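Local coordinates for protein phosphonate monoester hydrolase (Ruegeria pomeroyi, PDB 4UPK) that belongs to the sulfatase family of the alkaline phosphatase clan, alpha/beta enzymes built round a large mixed sheet, at residues A[126-131]-A[222-227]; A[163-168]-A[238-243]; A[169-174]-A[183-188]. All blocks are in the same frame, centred on the assembly; numbering follows the deposited sequence.

In the fold
From the N terminus the chain first reaches 126-131, at the end of strand 125-127, then runs through strand 158-162 into 163-168 and straight on into helix 169-177. Contact 3 closes the first and shortest loop, bringing 183-188 back onto that helix. Helix 213-224 follows, and its end at 222-227 closes contact 1; strand 234-239 then closes contact 2 at 238-243. Contacts 1 and 2 therefore cross, while contact 3 is nested inside both. Contact 1 ties a helix to the sheet, contact 2 joins the loop after strand 158-162 to the end of strand 234-239 and the loop beyond, and contact 3 fastens a peripheral loop. All three reach a second subunit.

Contact 1: residues A[126-131]-A[222-227]; sequences LLFGYT and LANMPA
The ring of Phe128 meets Asn224 and Met225 at its rim, and 222-227 puts nothing over either face. Asn224 CB lies in the ring plane, 3.9 Å from Phe128 CZ. Close to that plane as well is the Met225 methyl, with CE 3.4 Å from Phe128 CZ. The Asn224 amide is turned 48° from the ring rather than stacked on it, and its ND2 donates back to the carbonyl of Gln220 in its own helix. Phe221, one turn earlier, meets Phe128 edge-to-face.

Met225 does most of the reaching. Its side chain bends at chi2 (-64°) and again at chi3, which brings the methyl against both Leu126 and Phe128. Leu126 slides past it in the opposite direction, and the pair Leu126 CD1 and Met225 CE is tight for two carbons at 3.4 Å. The sulfur makes an oblique Met-aromatic contact: Met225 SD is 5.4 Å from the centroid of the Phe128 ring, 65° off its normal. Val160 and Leu237, on the two flanking strands, also pack against Phe128, while Asn224 touches Pro170 of the second subunit.

This is the helix-to-sheet packing of a beta-alpha-beta crossover. Strands 158-162 and 234-239 run parallel on either side of strand 125-127, and helix 213-224, on the connection between them, seats its C-terminal end against that middle strand.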
loop_
_atom_site.group_PDB
_atom_site.type_symbol
_atom_site.label_atom_id
_atom_site.label_comp_id
_atom_site.label_asym_id
_atom_site.label_seq_id
_atom_site.Cartn_x
_atom_site.Cartn_y
_atom_site.Cartn_z
ATOM N N LEU A 126 -11.091 21.607 5.549
ATOM C CA LEU A 126 -10.308 22.824 5.307
ATOM C C LEU A 126 -9.509 23.196 6.538
ATOM O O LEU A 126 -10.083 23.331 7.625
ATOM C CB LEU A 126 -11.214 23.978 4.871
ATOM C CG LEU A 126 -12.167 23.686 3.695
ATOM C CD1 LEU A 126 -13.251 24.725 3.603
ATOM C CD2 LEU A 126 -11.417 23.544 2.385
ATOM N N LEU A 127 -8.180 23.342 6.376
ATOM C CA LEU A 127 -7.296 23.705 7.475
ATOM C C LEU A 127 -6.793 25.127 7.445
ATOM O O LEU A 127 -6.129 25.551 6.498
ATOM C CB LEU A 127 -6.129 22.700 7.641
ATOM C CG LEU A 127 -5.104 22.966 8.751
ATOM C CD1 LEU A 127 -5.718 22.727 10.153
ATOM C CD2 LEU A 127 -3.880 22.082 8.563
ATOM N N PHE A 128 -7.075 25.854 8.537
ATOM C CA PHE A 128 -6.607 27.221 8.758
ATOM C C PHE A 128 -5.747 27.172 10.003
ATOM O O PHE A 128 -6.274 27.216 11.122
ATOM C CB PHE A 128 -7.787 28.177 8.928
ATOM C CG PHE A 128 -8.590 28.347 7.674
ATOM C CD1 PHE A 128 -8.265 29.336 6.753
ATOM C CD2 PHE A 128 -9.689 27.534 7.419
ATOM C CE1 PHE A 128 -9.013 29.499 5.588
ATOM C CE2 PHE A 128 -10.441 27.694 6.257
ATOM C CZ PHE A 128 -10.099 28.682 5.348
ATOM N N GLY A 129 -4.451 26.956 9.789
ATOM C CA GLY A 129 -3.497 26.827 10.871
ATOM C C GLY A 129 -2.541 25.659 10.802
ATOM O O GLY A 129 -1.703 25.604 9.907
ATOM N N TYR A 130 -2.592 24.771 11.807
ATOM C CA TYR A 130 -1.680 23.620 11.999
ATOM C C TYR A 130 -2.365 22.439 12.689
ATOM O O TYR A 130 -3.370 22.635 13.362
ATOM C CB TYR A 130 -0.474 24.050 12.865
ATOM C CG TYR A 130 -0.890 24.613 14.212
ATOM C CD1 TYR A 130 -1.302 25.937 14.340
ATOM C CD2 TYR A 130 -0.880 23.816 15.361
ATOM C CE1 TYR A 130 -1.671 26.466 15.575
ATOM C CE2 TYR A 130 -1.289 24.324 16.590
ATOM C CZ TYR A 130 -1.694 25.653 16.687
ATOM O OH TYR A 130 -2.122 26.197 17.868
ATOM N N THR A 131 -1.770 21.230 12.580
ATOM C CA THR A 131 -2.230 19.977 13.247
ATOM C C THR A 131 -1.121 19.405 14.135
ATOM O O THR A 131 -1.407 18.598 15.016
ATOM C CB THR A 131 -2.737 18.901 12.249
ATOM O OG1 THR A 131 -1.725 18.640 11.286
ATOM C CG2 THR A 131 -4.018 19.290 11.559
ATOM N N LEU A 222 -11.785 34.428 6.732
ATOM C CA LEU A 222 -12.798 35.302 6.123
ATOM C C LEU A 222 -12.554 35.627 4.627
ATOM O O LEU A 222 -13.504 35.966 3.916
ATOM C CB LEU A 222 -13.004 36.573 6.950
ATOM C CG LEU A 222 -13.491 36.363 8.387
ATOM C CD1 LEU A 222 -13.312 37.635 9.209
ATOM C CD2 LEU A 222 -14.929 35.907 8.420
ATOM N N ALA A 223 -11.302 35.493 4.156
ATOM C CA ALA A 223 -10.950 35.709 2.743
ATOM C C ALA A 223 -11.258 34.451 1.920
ATOM O O ALA A 223 -11.288 34.513 0.693
ATOM C CB ALA A 223 -9.463 36.059 2.619
ATOM N N ASN A 224 -11.462 33.297 2.596
ATOM C CA ASN A 224 -11.661 32.015 1.934
ATOM C C ASN A 224 -13.005 31.340 2.131
ATOM O O ASN A 224 -13.421 30.561 1.267
ATOM C CB ASN A 224 -10.523 31.069 2.284
ATOM C CG ASN A 224 -9.227 31.416 1.606
ATOM O OD1 ASN A 224 -9.019 31.137 0.423
ATOM N ND2 ASN A 224 -8.316 31.992 2.363
ATOM N N MET A 225 -13.688 31.626 3.246
ATOM C CA MET A 225 -14.999 31.017 3.525
ATOM C C MET A 225 -16.205 31.483 2.714
ATOM O O MET A 225 -17.038 30.626 2.443
ATOM C CB MET A 225 -15.294 30.912 5.034
ATOM C CG MET A 225 -14.388 29.915 5.766
ATOM S SD MET A 225 -14.557 28.172 5.265
ATOM C CE MET A 225 -13.253 28.060 4.173
ATOM N N PRO A 226 -16.336 32.779 2.285
ATOM C CA PRO A 226 -17.536 33.200 1.521
ATOM C C PRO A 226 -18.035 32.317 0.378
ATOM O O PRO A 226 -19.238 32.089 0.284
ATOM C CB PRO A 226 -17.167 34.613 1.044
ATOM C CG PRO A 226 -16.305 35.117 2.119
ATOM C CD PRO A 226 -15.464 33.941 2.549
ATOM N N ALA A 227 -17.132 31.811 -0.473
ATOM C CA ALA A 227 -17.493 30.943 -1.605
ATOM C C ALA A 227 -17.935 29.510 -1.164
ATOM O O ALA A 227 -18.594 28.813 -1.954
ATOM C CB ALA A 227 -16.348 30.875 -2.601
#

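Contact 2: residues A[163-168]-A[238-243]; sequences MRLEMS and TYIRPH
Leu165 packs against Ile240 and His243 from the second position of a type I beta turn, Arg164 to Met167, which carries the chain from strand 158-162 of the central sheet toward helix 169-177. The closer part of the contact is at the leucine tip. With CG anti to the backbone N (chi1 -180°), Leu165 extends its CD2 obliquely to the His243 ring, 3.7 Å from CE1. Within the same segment as that histidine, Ile240 CD1 lies over one face of the imidazole, 3.6 Å above its plane and displaced toward the rim. Nearer the backbone the fit is looser: Leu165 CB and Ile240 CG1 are 4.3 Å apart, and no hydrogen bond joins the two segments.

All three touching residues are partly exposed, and the next turn residue, Glu166, is on the solvent side. Polar links tie both segments to other parts of the fold; Arg241, for one, forms a salt bridge with Asp213. Two donors grip the Arg164 carbonyl from opposite faces of its plane: Met167 N at 2.9 Å from Arg164 O, closing the turn, and Ser168 OG at 2.8 Å from Arg164 O, 63° out of that plane.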
loop_
_atom_site.group_PDB
_atom_site.type_symbol
_atom_site.label_atom_id
_atom_site.label_comp_id
_atom_site.label_asym_id
_atom_site.label_seq_id
_atom_site.Cartn_x
_atom_site.Cartn_y
_atom_site.Cartn_z
ATOM N N MET A 163 -0.149 27.975 9.057
ATOM C CA MET A 163 0.120 28.833 10.200
ATOM C C MET A 163 0.590 28.006 11.394
ATOM O O MET A 163 -0.107 27.874 12.404
ATOM C CB MET A 163 -1.066 29.758 10.522
ATOM C CG MET A 163 -0.767 30.811 11.594
ATOM S SD MET A 163 -0.683 32.536 11.024
ATOM C CE MET A 163 -1.925 32.578 10.064
ATOM N N ARG A 164 1.803 27.462 11.252
ATOM C CA ARG A 164 2.492 26.724 12.292
ATOM C C ARG A 164 3.498 27.709 12.900
ATOM O O ARG A 164 4.143 28.453 12.160
ATOM C CB ARG A 164 3.231 25.506 11.702
ATOM C CG ARG A 164 2.418 24.707 10.711
ATOM C CD ARG A 164 3.332 23.937 9.786
ATOM N NE ARG A 164 2.723 23.789 8.468
ATOM C CZ ARG A 164 3.225 23.049 7.490
ATOM N NH1 ARG A 164 4.349 22.367 7.675
ATOM N NH2 ARG A 164 2.611 22.985 6.319
ATOM N N LEU A 165 3.634 27.694 14.244
ATOM C CA LEU A 165 4.498 28.572 15.023
ATOM C C LEU A 165 5.938 28.704 14.520
ATOM O O LEU A 165 6.417 29.824 14.366
ATOM C CB LEU A 165 4.405 28.274 16.532
ATOM C CG LEU A 165 5.258 29.127 17.491
ATOM C CD1 LEU A 165 4.857 30.609 17.456
ATOM C CD2 LEU A 165 5.189 28.570 18.907
ATOM N N GLU A 166 6.595 27.603 14.202
ATOM C CA GLU A 166 7.984 27.636 13.713
ATOM C C GLU A 166 8.111 27.991 12.216
ATOM O O GLU A 166 9.229 28.209 11.727
ATOM C CB GLU A 166 8.741 26.333 14.063
ATOM C CG GLU A 166 8.813 26.004 15.565
ATOM C CD GLU A 166 9.351 27.059 16.525
ATOM O OE1 GLU A 166 10.418 27.652 16.237
ATOM O OE2 GLU A 166 8.714 27.277 17.581
ATOM N N MET A 167 6.968 28.111 11.506
ATOM C CA MET A 167 6.954 28.475 10.089
ATOM C C MET A 167 6.204 29.802 9.811
ATOM O O MET A 167 6.839 30.868 9.803
ATOM C CB MET A 167 6.416 27.315 9.252
ATOM C CG MET A 167 6.777 27.429 7.810
ATOM S SD MET A 167 6.404 25.910 6.933
ATOM C CE MET A 167 6.807 26.424 5.278
ATOM N N SER A 168 4.859 29.733 9.609
ATOM C CA SER A 168 3.977 30.883 9.359
ATOM C C SER A 168 4.438 31.759 8.191
ATOM O O SER A 168 4.485 32.987 8.320
ATOM C CB SER A 168 3.752 31.697 10.635
ATOM O OG SER A 168 3.018 30.928 11.573
ATOM N N THR A 238 -7.246 27.065 13.940
ATOM C CA THR A 238 -6.334 26.876 15.065
ATOM C C THR A 238 -5.499 28.110 15.421
ATOM O O THR A 238 -4.523 28.446 14.737
ATOM C CB THR A 238 -5.429 25.656 14.784
ATOM O OG1 THR A 238 -4.669 25.936 13.611
ATOM C CG2 THR A 238 -6.214 24.342 14.600
ATOM N N TYR A 239 -5.867 28.749 16.527
ATOM C CA TYR A 239 -5.178 29.914 17.061
ATOM C C TYR A 239 -4.117 29.462 18.039
ATOM O O TYR A 239 -4.429 28.768 19.003
ATOM C CB TYR A 239 -6.161 30.842 17.796
ATOM C CG TYR A 239 -7.213 31.466 16.911
ATOM C CD1 TYR A 239 -6.913 32.564 16.111
ATOM C CD2 TYR A 239 -8.529 30.994 16.915
ATOM C CE1 TYR A 239 -7.886 33.172 15.320
ATOM C CE2 TYR A 239 -9.516 31.601 16.136
ATOM C CZ TYR A 239 -9.188 32.697 15.342
ATOM O OH TYR A 239 -10.129 33.343 14.583
ATOM N N ILE A 240 -2.874 29.865 17.792
ATOM C CA ILE A 240 -1.737 29.580 18.644
ATOM C C ILE A 240 -1.826 30.353 19.946
ATOM O O ILE A 240 -1.587 29.788 21.002
ATOM C CB ILE A 240 -0.374 29.780 17.891
ATOM C CG1 ILE A 240 0.831 29.236 18.717
ATOM C CG2 ILE A 240 -0.148 31.220 17.416
ATOM C CD1 ILE A 240 0.760 27.676 18.972
ATOM N N ARG A 241 -2.196 31.655 19.858
ATOM C CA ARG A 241 -2.359 32.568 20.973
ATOM C C ARG A 241 -3.539 32.183 21.860
ATOM O O ARG A 241 -4.567 31.763 21.320
ATOM C CB ARG A 241 -2.524 34.020 20.478
ATOM C CG ARG A 241 -1.356 34.554 19.653
ATOM C CD ARG A 241 -0.013 34.380 20.314
ATOM N NE ARG A 241 1.036 35.056 19.561
ATOM C CZ ARG A 241 2.243 35.348 20.041
ATOM N NH1 ARG A 241 2.554 35.060 21.300
ATOM N NH2 ARG A 241 3.135 35.953 19.274
ATOM N N PRO A 242 -3.441 32.322 23.216
ATOM C CA PRO A 242 -2.269 32.752 24.025
ATOM C C PRO A 242 -1.220 31.648 24.131
ATOM O O PRO A 242 -1.558 30.505 24.433
ATOM C CB PRO A 242 -2.910 33.107 25.374
ATOM C CG PRO A 242 -4.073 32.125 25.492
ATOM C CD PRO A 242 -4.595 31.957 24.084
ATOM N N HIS A 243 0.036 31.950 23.801
ATOM C CA HIS A 243 1.115 30.941 23.781
ATOM C C HIS A 243 2.458 31.668 23.700
ATOM O O HIS A 243 2.521 32.690 23.005
ATOM C CB HIS A 243 0.961 30.048 22.524
ATOM C CG HIS A 243 1.800 28.806 22.457
ATOM N ND1 HIS A 243 3.153 28.858 22.133
ATOM C CD2 HIS A 243 1.422 27.509 22.521
ATOM C CE1 HIS A 243 3.565 27.596 22.111
ATOM N NE2 HIS A 243 2.559 26.750 22.327
#

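Contact 3: residues A[169-174]-A[183-188]; sequences YPWQSH and DDYAQV
Gln172 lays its amide flat on one face of the Tyr185 ring, the two planes only 9° apart although the side chains themselves cross at about a right angle. The stack is offset toward the rim on the CB side of the ring: Gln172 NE2 is 3.4 Å from Tyr185 CG, and Gln172 CD is equally close to Tyr185 CD1. Gln172 OE1 lies past the ring, 3.6 Å from Tyr185 CB. A hydrogen bond from NE2 to the carbonyl of Met167 helps to fix the rotation of the amide, while Tyr185 OH is tied to Leu165 O and Tyr189 OH, so both partners of the stack are anchored at their polar ends.

Trp171 approaches Tyr185 differently, its CZ3 coming to the ring edge, near the ring plane, 4.3 Å from Tyr185 CE1. Val188 follows three residues after Tyr185, where the backbone angles are helical but no regular helix forms, and its side chain and that of Trp171 come at each other from opposite directions. Its CG1 is anti to the backbone N (chi1 166°), and this branch meets Trp171 obliquely, with Val188 CG1 3.6 Å from Trp171 CH2. The indole N-H is bonded to the carbonyl of Asp211, and Tyr207 adds an edge-to-face contact to the same ring system.

Ser173 faces another way, its OG taking a hydrogen bond from Ala227 N of the second subunit. Helix 169-177 is thus shared between that interface and the loop that doubles back on it, which is held here by an amide-aromatic stack set within a cluster of aromatic side chains.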
loop_
_atom_site.group_PDB
_atom_site.type_symbol
_atom_site.label_atom_id
_atom_site.label_comp_id
_atom_site.label_asym_id
_atom_site.label_seq_id
_atom_site.Cartn_x
_atom_site.Cartn_y
_atom_site.Cartn_z
ATOM N N TYR A 169 4.778 31.118 7.040
ATOM C CA TYR A 169 5.240 31.815 5.836
ATOM C C TYR A 169 4.232 32.832 5.292
ATOM O O TYR A 169 4.650 33.967 5.060
ATOM C CB TYR A 169 5.816 30.848 4.779
ATOM C CG TYR A 169 7.234 30.383 5.075
ATOM C CD1 TYR A 169 7.790 30.529 6.346
ATOM C CD2 TYR A 169 8.005 29.762 4.095
ATOM C CE1 TYR A 169 9.065 30.054 6.638
ATOM C CE2 TYR A 169 9.296 29.306 4.369
ATOM C CZ TYR A 169 9.820 29.450 5.643
ATOM O OH TYR A 169 11.093 29.012 5.916
ATOM N N PRO A 170 2.906 32.515 5.189
ATOM C CA PRO A 170 1.931 33.544 4.773
ATOM C C PRO A 170 1.951 34.781 5.692
ATOM O O PRO A 170 1.978 35.894 5.185
ATOM C CB PRO A 170 0.582 32.801 4.862
ATOM C CG PRO A 170 0.935 31.360 4.655
ATOM C CD PRO A 170 2.225 31.214 5.400
ATOM N N TRP A 171 1.961 34.589 7.036
ATOM C CA TRP A 171 2.007 35.692 8.004
ATOM C C TRP A 171 3.330 36.453 7.946
ATOM O O TRP A 171 3.309 37.681 7.974
ATOM C CB TRP A 171 1.669 35.243 9.440
ATOM C CG TRP A 171 1.641 36.377 10.435
ATOM C CD1 TRP A 171 0.944 37.549 10.322
ATOM C CD2 TRP A 171 2.411 36.485 11.645
ATOM N NE1 TRP A 171 1.185 38.349 11.406
ATOM C CE2 TRP A 171 2.096 37.732 12.228
ATOM C CE3 TRP A 171 3.329 35.638 12.304
ATOM C CZ2 TRP A 171 2.648 38.151 13.443
ATOM C CZ3 TRP A 171 3.874 36.056 13.514
ATOM C CH2 TRP A 171 3.520 37.292 14.079
ATOM N N GLN A 172 4.468 35.744 7.799
ATOM C CA GLN A 172 5.798 36.371 7.669
ATOM C C GLN A 172 5.873 37.217 6.430
ATOM O O GLN A 172 6.505 38.277 6.464
ATOM C CB GLN A 172 6.937 35.335 7.653
ATOM C CG GLN A 172 7.279 34.714 9.027
ATOM C CD GLN A 172 8.681 34.146 8.997
ATOM O OE1 GLN A 172 9.670 34.869 8.808
ATOM N NE2 GLN A 172 8.812 32.857 9.252
ATOM N N SER A 173 5.238 36.761 5.325
ATOM C CA SER A 173 5.217 37.498 4.050
ATOM C C SER A 173 4.293 38.725 4.140
ATOM O O SER A 173 4.655 39.778 3.644
ATOM C CB SER A 173 4.831 36.580 2.900
ATOM O OG SER A 173 5.753 35.509 2.809
ATOM N N HIS A 174 3.163 38.614 4.853
ATOM C CA HIS A 174 2.237 39.717 5.137
ATOM C C HIS A 174 3.024 40.847 5.849
ATOM O O HIS A 174 2.951 42.003 5.439
ATOM C CB HIS A 174 1.059 39.220 6.015
ATOM C CG HIS A 174 0.067 40.298 6.363
ATOM N ND1 HIS A 174 -0.063 40.775 7.657
ATOM C CD2 HIS A 174 -0.767 40.996 5.560
ATOM C CE1 HIS A 174 -1.003 41.701 7.602
ATOM N NE2 HIS A 174 -1.433 41.885 6.359
ATOM N N ASP A 183 15.195 40.944 10.172
ATOM C CA ASP A 183 16.180 40.131 9.455
ATOM C C ASP A 183 16.115 38.653 9.842
ATOM O O ASP A 183 16.701 37.816 9.161
ATOM C CB ASP A 183 17.590 40.714 9.634
ATOM C CG ASP A 183 17.787 42.003 8.858
ATOM O OD1 ASP A 183 17.440 43.081 9.396
ATOM O OD2 ASP A 183 18.244 41.932 7.698
ATOM N N ASP A 184 15.369 38.344 10.912
ATOM C CA ASP A 184 15.151 37.004 11.471
ATOM C C ASP A 184 13.708 36.903 11.960
ATOM O O ASP A 184 13.183 37.881 12.501
ATOM C CB ASP A 184 16.095 36.787 12.674
ATOM C CG ASP A 184 17.223 35.796 12.469
ATOM O OD1 ASP A 184 18.005 35.961 11.490
ATOM O OD2 ASP A 184 17.384 34.913 13.327
ATOM N N TYR A 185 13.083 35.723 11.801
ATOM C CA TYR A 185 11.720 35.445 12.276
ATOM C C TYR A 185 11.596 35.647 13.802
ATOM O O TYR A 185 10.571 36.170 14.250
ATOM C CB TYR A 185 11.273 34.029 11.871
ATOM C CG TYR A 185 9.908 33.578 12.375
ATOM C CD1 TYR A 185 8.823 34.458 12.410
ATOM C CD2 TYR A 185 9.671 32.247 12.692
ATOM C CE1 TYR A 185 7.566 34.040 12.841
ATOM C CE2 TYR A 185 8.408 31.808 13.085
ATOM C CZ TYR A 185 7.355 32.703 13.147
ATOM O OH TYR A 185 6.115 32.250 13.550
ATOM N N ALA A 186 12.642 35.291 14.586
ATOM C CA ALA A 186 12.648 35.470 16.055
ATOM C C ALA A 186 12.540 36.953 16.523
ATOM O O ALA A 186 12.097 37.206 17.641
ATOM C CB ALA A 186 13.876 34.810 16.664
ATOM N N GLN A 187 12.913 37.919 15.664
ATOM C CA GLN A 187 12.838 39.352 15.963
ATOM C C GLN A 187 11.393 39.878 16.069
ATOM O O GLN A 187 11.143 40.864 16.751
ATOM C CB GLN A 187 13.633 40.168 14.932
ATOM C CG GLN A 187 15.155 39.982 14.998
ATOM C CD GLN A 187 15.880 40.581 13.798
ATOM O OE1 GLN A 187 15.390 41.499 13.116
ATOM N NE2 GLN A 187 17.081 40.074 13.516
ATOM N N VAL A 188 10.467 39.225 15.374
ATOM C CA VAL A 188 9.024 39.519 15.310
ATOM C C VAL A 188 8.355 39.417 16.726
ATOM O O VAL A 188 7.439 40.164 17.029
ATOM C CB VAL A 188 8.382 38.532 14.270
ATOM C CG1 VAL A 188 6.860 38.483 14.358
ATOM C CG2 VAL A 188 8.834 38.832 12.848
#